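Local coordinates for protein esterase (Sinorhizobium meliloti 1021, PDB 4TX1) that probably hydrolyses acetyl esters of carbohydrates and aryl esters, as a serine esterase of the SGNH hydrolase family, at residues 115-127 with 174-186. Numbering follows the deposited sequence.
Sequences AVKGIERLVNLVR and LYRDLADELDCGF
The carbonyl oxygen of L182 is held by both terminal nitrogens of R127. NH1 of R127 lies 2.9 Å from L182 O. R127 NH2 is 3.0 Å from the same L182 O, which sits in the guanidinium plane. The N-H...O angles, 149° and 144°, show that both bonds are bent, as they must be when two nitrogens share one acceptor. A weak bond runs from R127 NH2 to D183 O. D183 has positive phi and closes helix 171-182 with a Schellman motif, so the arginine binds carbonyls at the C-terminal end of that helix, where the helix dipole would be expected to favour a cation. R127 gets there through a bend at chi2, and V123 CG1 lies over one face of the guanidinium, toward its rim.

In the three-layer α/β/α sandwich of the SGNH fold, helices 112-127 and 171-182 precede strands 140-145 and 185-188, neighbours in the parallel sheet. The axes of segments 115-127 and 174-182 approach to 9.9 Å and cross at -30°, in roughly the same direction. Between them L178 and V116 lie side by side, pointing opposite ways, with L178 CB within 3.6 Å of V116 CG2, while L178 CD2 rests against V116 O and E120 N. Further along, L182 CD1 meets V123 CG1 at 3.9 Å, and C184 SG touches the same methyl.

The side chains of Y175 and I119 cross at about a right angle. I119 CG1 makes an off-centre CH-pi contact, 4.1 Å from the Y175 ring centroid, and the phenol OH, which touches A115 CB, is hydrogen-bonded to L99 O. At the outer border, E120 OE1 approaches E181 OE1 to 3.8 Å with the carboxylate planes nearly perpendicular; K117 NZ, 2.6 Å from E120 OE2 in a salt bridge, probably offsets some of that like-charge repulsion.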
loop_
_atom_site.group_PDB
_atom_site.type_symbol
_atom_site.label_atom_id
_atom_site.label_comp_id
_atom_site.label_asym_id
_atom_site.label_seq_id
_atom_site.Cartn_x
_atom_site.Cartn_y
_atom_site.Cartn_z
ATOM N N ALA A 115 16.096 -2.905 -16.348
ATOM C CA ALA A 115 15.582 -4.252 -16.413
ATOM C C ALA A 115 16.539 -5.191 -15.709
ATOM O O ALA A 115 16.132 -6.022 -14.928
ATOM C CB ALA A 115 15.299 -4.753 -17.844
ATOM N N VAL A 116 17.851 -5.095 -15.989
ATOM C CA VAL A 116 18.749 -6.048 -15.324
ATOM C C VAL A 116 18.800 -5.771 -13.809
ATOM O O VAL A 116 18.955 -6.683 -13.069
ATOM C CB VAL A 116 20.151 -6.092 -15.980
ATOM C CG1 VAL A 116 20.855 -4.817 -15.788
ATOM C CG2 VAL A 116 20.964 -7.285 -15.490
ATOM N N LYS A 117 18.716 -4.518 -13.371
ATOM C CA LYS A 117 18.589 -4.262 -11.934
ATOM C C LYS A 117 17.334 -4.895 -11.347
ATOM O O LYS A 117 17.351 -5.362 -10.215
ATOM C CB LYS A 117 18.588 -2.784 -11.661
ATOM C CG LYS A 117 19.919 -2.135 -11.940
ATOM C CD LYS A 117 21.087 -2.741 -11.129
ATOM C CE LYS A 117 20.957 -2.517 -9.651
ATOM N NZ LYS A 117 22.101 -3.133 -8.829
ATOM N N GLY A 118 16.229 -4.864 -12.099
ATOM C CA GLY A 118 14.991 -5.513 -11.636
ATOM C C GLY A 118 15.202 -7.025 -11.542
ATOM O O GLY A 118 14.763 -7.681 -10.572
ATOM N N ILE A 119 15.853 -7.644 -12.549
ATOM C CA ILE A 119 16.111 -9.087 -12.425
ATOM C C ILE A 119 16.969 -9.408 -11.208
ATOM O O ILE A 119 16.725 -10.401 -10.506
ATOM C CB ILE A 119 16.813 -9.630 -13.706
ATOM C CG1 ILE A 119 15.900 -9.478 -14.956
ATOM C CG2 ILE A 119 17.218 -11.094 -13.520
ATOM C CD1 ILE A 119 14.609 -10.283 -14.941
ATOM N N GLU A 120 17.956 -8.567 -10.962
ATOM C CA GLU A 120 18.773 -8.669 -9.764
ATOM C C GLU A 120 17.967 -8.712 -8.481
ATOM O O GLU A 120 18.178 -9.544 -7.595
ATOM C CB GLU A 120 19.857 -7.637 -9.761
ATOM C CG GLU A 120 20.821 -7.744 -8.580
ATOM C CD GLU A 120 21.936 -6.737 -8.683
ATOM O OE1 GLU A 120 22.991 -7.015 -8.120
ATOM O OE2 GLU A 120 21.796 -5.669 -9.279
ATOM N N ARG A 121 17.001 -7.836 -8.413
ATOM C CA ARG A 121 16.115 -7.830 -7.265
ATOM C C ARG A 121 15.301 -9.141 -7.162
ATOM O O ARG A 121 15.191 -9.667 -6.117
ATOM C CB ARG A 121 15.192 -6.631 -7.312
ATOM C CG ARG A 121 14.143 -6.645 -6.240
ATOM C CD ARG A 121 14.707 -6.401 -4.868
ATOM N NE ARG A 121 13.649 -6.140 -3.928
ATOM C CZ ARG A 121 13.602 -6.591 -2.704
ATOM N NH1 ARG A 121 14.553 -7.341 -2.238
ATOM N NH2 ARG A 121 12.553 -6.313 -1.998
ATOM N N LEU A 122 14.751 -9.619 -8.285
ATOM C CA LEU A 122 14.024 -10.844 -8.302
ATOM C C LEU A 122 14.907 -12.001 -7.826
ATOM O O LEU A 122 14.476 -12.858 -7.073
ATOM C CB LEU A 122 13.405 -11.136 -9.683
ATOM C CG LEU A 122 12.421 -10.068 -10.186
ATOM C CD1 LEU A 122 11.920 -10.494 -11.583
ATOM C CD2 LEU A 122 11.238 -9.836 -9.259
ATOM N N VAL A 123 16.155 -12.030 -8.303
ATOM C CA VAL A 123 17.053 -13.129 -7.878
ATOM C C VAL A 123 17.169 -13.084 -6.365
ATOM O O VAL A 123 17.108 -14.111 -5.690
ATOM C CB VAL A 123 18.442 -13.031 -8.571
ATOM C CG1 VAL A 123 19.381 -14.072 -7.937
ATOM C CG2 VAL A 123 18.214 -13.252 -10.084
ATOM N N ASN A 124 17.432 -11.905 -5.829
ATOM C CA ASN A 124 17.598 -11.782 -4.358
ATOM C C ASN A 124 16.338 -12.171 -3.559
ATOM O O ASN A 124 16.453 -12.738 -2.474
ATOM C CB ASN A 124 18.026 -10.347 -4.012
ATOM C CG ASN A 124 19.495 -10.091 -4.402
ATOM O OD1 ASN A 124 20.377 -10.969 -4.153
ATOM N ND2 ASN A 124 19.761 -8.961 -5.043
ATOM N N LEU A 125 15.142 -11.881 -4.121
ATOM C CA LEU A 125 13.889 -12.304 -3.496
ATOM C C LEU A 125 13.821 -13.811 -3.398
ATOM O O LEU A 125 13.293 -14.354 -2.421
ATOM C CB LEU A 125 12.654 -11.704 -4.237
ATOM C CG LEU A 125 12.509 -10.203 -3.988
ATOM C CD1 LEU A 125 11.475 -9.695 -5.035
ATOM C CD2 LEU A 125 12.049 -9.902 -2.550
ATOM N N VAL A 126 14.306 -14.535 -4.413
ATOM C CA VAL A 126 14.297 -15.975 -4.390
ATOM C C VAL A 126 15.297 -16.452 -3.284
ATOM O O VAL A 126 14.936 -17.340 -2.446
ATOM C CB VAL A 126 14.689 -16.599 -5.748
ATOM C CG1 VAL A 126 14.790 -18.103 -5.599
ATOM C CG2 VAL A 126 13.635 -16.237 -6.824
ATOM N N ARG A 127 16.469 -15.871 -3.311
ATOM C CA ARG A 127 17.534 -16.344 -2.472
ATOM C C ARG A 127 17.262 -16.073 -1.017
ATOM O O ARG A 127 17.781 -16.741 -0.164
ATOM C CB ARG A 127 18.815 -15.712 -2.910
ATOM C CG ARG A 127 19.161 -16.097 -4.330
ATOM C CD ARG A 127 20.447 -16.819 -4.359
ATOM N NE ARG A 127 20.742 -17.554 -5.570
ATOM C CZ ARG A 127 21.666 -17.175 -6.419
ATOM N NH1 ARG A 127 22.293 -16.043 -6.242
ATOM N NH2 ARG A 127 21.945 -17.921 -7.451
ATOM N N LEU A 174 23.675 -8.024 -20.878
ATOM C CA LEU A 174 23.504 -7.591 -19.498
ATOM C C LEU A 174 22.990 -8.734 -18.635
ATOM O O LEU A 174 23.485 -8.909 -17.516
ATOM C CB LEU A 174 22.583 -6.393 -19.421
ATOM C CG LEU A 174 23.052 -5.053 -19.959
ATOM C CD1 LEU A 174 21.950 -4.004 -19.768
ATOM C CD2 LEU A 174 24.373 -4.677 -19.290
ATOM N N TYR A 175 21.985 -9.506 -19.110
ATOM C CA TYR A 175 21.460 -10.602 -18.319
ATOM C C TYR A 175 22.515 -11.705 -18.147
ATOM O O TYR A 175 22.623 -12.336 -17.130
ATOM C CB TYR A 175 20.201 -11.228 -18.932
ATOM C CG TYR A 175 18.923 -10.423 -18.729
ATOM C CD1 TYR A 175 18.933 -9.096 -18.389
ATOM C CD2 TYR A 175 17.697 -10.989 -19.001
ATOM C CE1 TYR A 175 17.711 -8.362 -18.239
ATOM C CE2 TYR A 175 16.500 -10.312 -18.841
ATOM C CZ TYR A 175 16.493 -8.993 -18.455
ATOM O OH TYR A 175 15.353 -8.177 -18.348
ATOM N N ARG A 176 23.267 -11.974 -19.246
ATOM C CA ARG A 176 24.303 -12.997 -19.162
ATOM C C ARG A 176 25.367 -12.621 -18.125
ATOM O O ARG A 176 25.792 -13.475 -17.345
ATOM C CB ARG A 176 24.981 -13.173 -20.550
ATOM C CG ARG A 176 26.093 -14.252 -20.588
ATOM C CD ARG A 176 26.808 -14.299 -21.944
ATOM N NE ARG A 176 25.916 -14.578 -23.058
ATOM C CZ ARG A 176 25.524 -13.708 -24.009
ATOM N NH1 ARG A 176 26.018 -12.458 -24.090
ATOM N NH2 ARG A 176 24.662 -14.129 -24.941
ATOM N N ASP A 177 25.789 -11.357 -18.148
ATOM C CA ASP A 177 26.777 -10.777 -17.173
ATOM C C ASP A 177 26.229 -10.919 -15.752
ATOM O O ASP A 177 26.898 -11.380 -14.853
ATOM C CB ASP A 177 27.085 -9.352 -17.441
ATOM C CG ASP A 177 27.943 -9.117 -18.686
ATOM O OD1 ASP A 177 28.457 -10.048 -19.282
ATOM O OD2 ASP A 177 27.999 -7.941 -19.064
ATOM N N LEU A 178 24.946 -10.580 -15.553
ATOM C CA LEU A 178 24.306 -10.772 -14.226
ATOM C C LEU A 178 24.280 -12.184 -13.732
ATOM O O LEU A 178 24.561 -12.457 -12.547
ATOM C CB LEU A 178 22.872 -10.108 -14.240
ATOM C CG LEU A 178 22.204 -10.074 -12.861
ATOM C CD1 LEU A 178 22.817 -9.052 -11.929
ATOM C CD2 LEU A 178 20.627 -9.871 -12.957
ATOM N N ALA A 179 23.926 -13.145 -14.610
ATOM C CA ALA A 179 23.798 -14.537 -14.301
ATOM C C ALA A 179 25.147 -15.021 -13.804
ATOM O O ALA A 179 25.231 -15.746 -12.811
ATOM C CB ALA A 179 23.355 -15.315 -15.527
ATOM N N ASP A 180 26.171 -14.555 -14.501
ATOM C CA ASP A 180 27.566 -14.934 -14.114
ATOM C C ASP A 180 27.933 -14.362 -12.733
ATOM O O ASP A 180 28.467 -15.085 -11.894
ATOM C CB ASP A 180 28.540 -14.471 -15.223
ATOM C CG ASP A 180 29.998 -14.942 -14.961
ATOM O OD1 ASP A 180 30.206 -16.108 -14.496
ATOM O OD2 ASP A 180 30.910 -14.136 -15.185
ATOM N N GLU A 181 27.577 -13.107 -12.484
ATOM C CA GLU A 181 27.827 -12.380 -11.229
ATOM C C GLU A 181 27.104 -13.030 -10.078
ATOM O O GLU A 181 27.677 -13.261 -9.022
ATOM C CB GLU A 181 27.482 -10.937 -11.446
ATOM C CG GLU A 181 27.732 -9.998 -10.281
ATOM C CD GLU A 181 26.888 -8.728 -10.424
ATOM O OE1 GLU A 181 26.335 -8.271 -9.381
ATOM O OE2 GLU A 181 26.746 -8.223 -11.599
ATOM N N LEU A 182 25.878 -13.526 -10.316
ATOM C CA LEU A 182 25.058 -14.075 -9.282
ATOM C C LEU A 182 24.954 -15.597 -9.253
ATOM O O LEU A 182 24.130 -16.139 -8.517
ATOM C CB LEU A 182 23.610 -13.477 -9.412
ATOM C CG LEU A 182 23.443 -11.953 -9.318
ATOM C CD1 LEU A 182 21.953 -11.570 -9.436
ATOM C CD2 LEU A 182 24.066 -11.425 -8.046
ATOM N N ASP A 183 25.751 -16.317 -10.025
ATOM C CA ASP A 183 25.589 -17.752 -10.025
ATOM C C ASP A 183 24.253 -18.300 -10.389
ATOM O O ASP A 183 23.711 -19.203 -9.736
ATOM C CB ASP A 183 25.904 -18.290 -8.648
ATOM C CG ASP A 183 27.103 -19.089 -8.677
ATOM O OD1 ASP A 183 28.180 -18.447 -8.773
ATOM O OD2 ASP A 183 26.926 -20.334 -8.713
ATOM N N CYS A 184 23.700 -17.756 -11.460
ATOM C CA CYS A 184 22.472 -18.227 -12.028
ATOM C C CYS A 184 22.823 -18.794 -13.417
ATOM O O CYS A 184 23.824 -18.368 -14.047
ATOM C CB CYS A 184 21.538 -16.993 -12.317
ATOM S SG CYS A 184 20.868 -16.329 -10.807
ATOM N N GLY A 185 21.907 -19.614 -13.942
ATOM C CA GLY A 185 21.942 -19.956 -15.369
ATOM C C GLY A 185 21.483 -18.810 -16.226
ATOM O O GLY A 185 20.746 -17.897 -15.757
ATOM N N PHE A 186 21.854 -18.880 -17.497
ATOM C CA PHE A 186 21.452 -17.920 -18.510
ATOM C C PHE A 186 21.008 -18.610 -19.794
ATOM O O PHE A 186 21.634 -19.601 -20.259
ATOM C CB PHE A 186 22.565 -16.914 -18.818
ATOM C CG PHE A 186 22.233 -15.984 -19.941
ATOM C CD1 PHE A 186 21.273 -14.961 -19.792
ATOM C CD2 PHE A 186 22.814 -16.132 -21.185
ATOM C CE1 PHE A 186 20.904 -14.191 -20.844
ATOM C CE2 PHE A 186 22.423 -15.345 -22.266
ATOM C CZ PHE A 186 21.507 -14.326 -22.087
#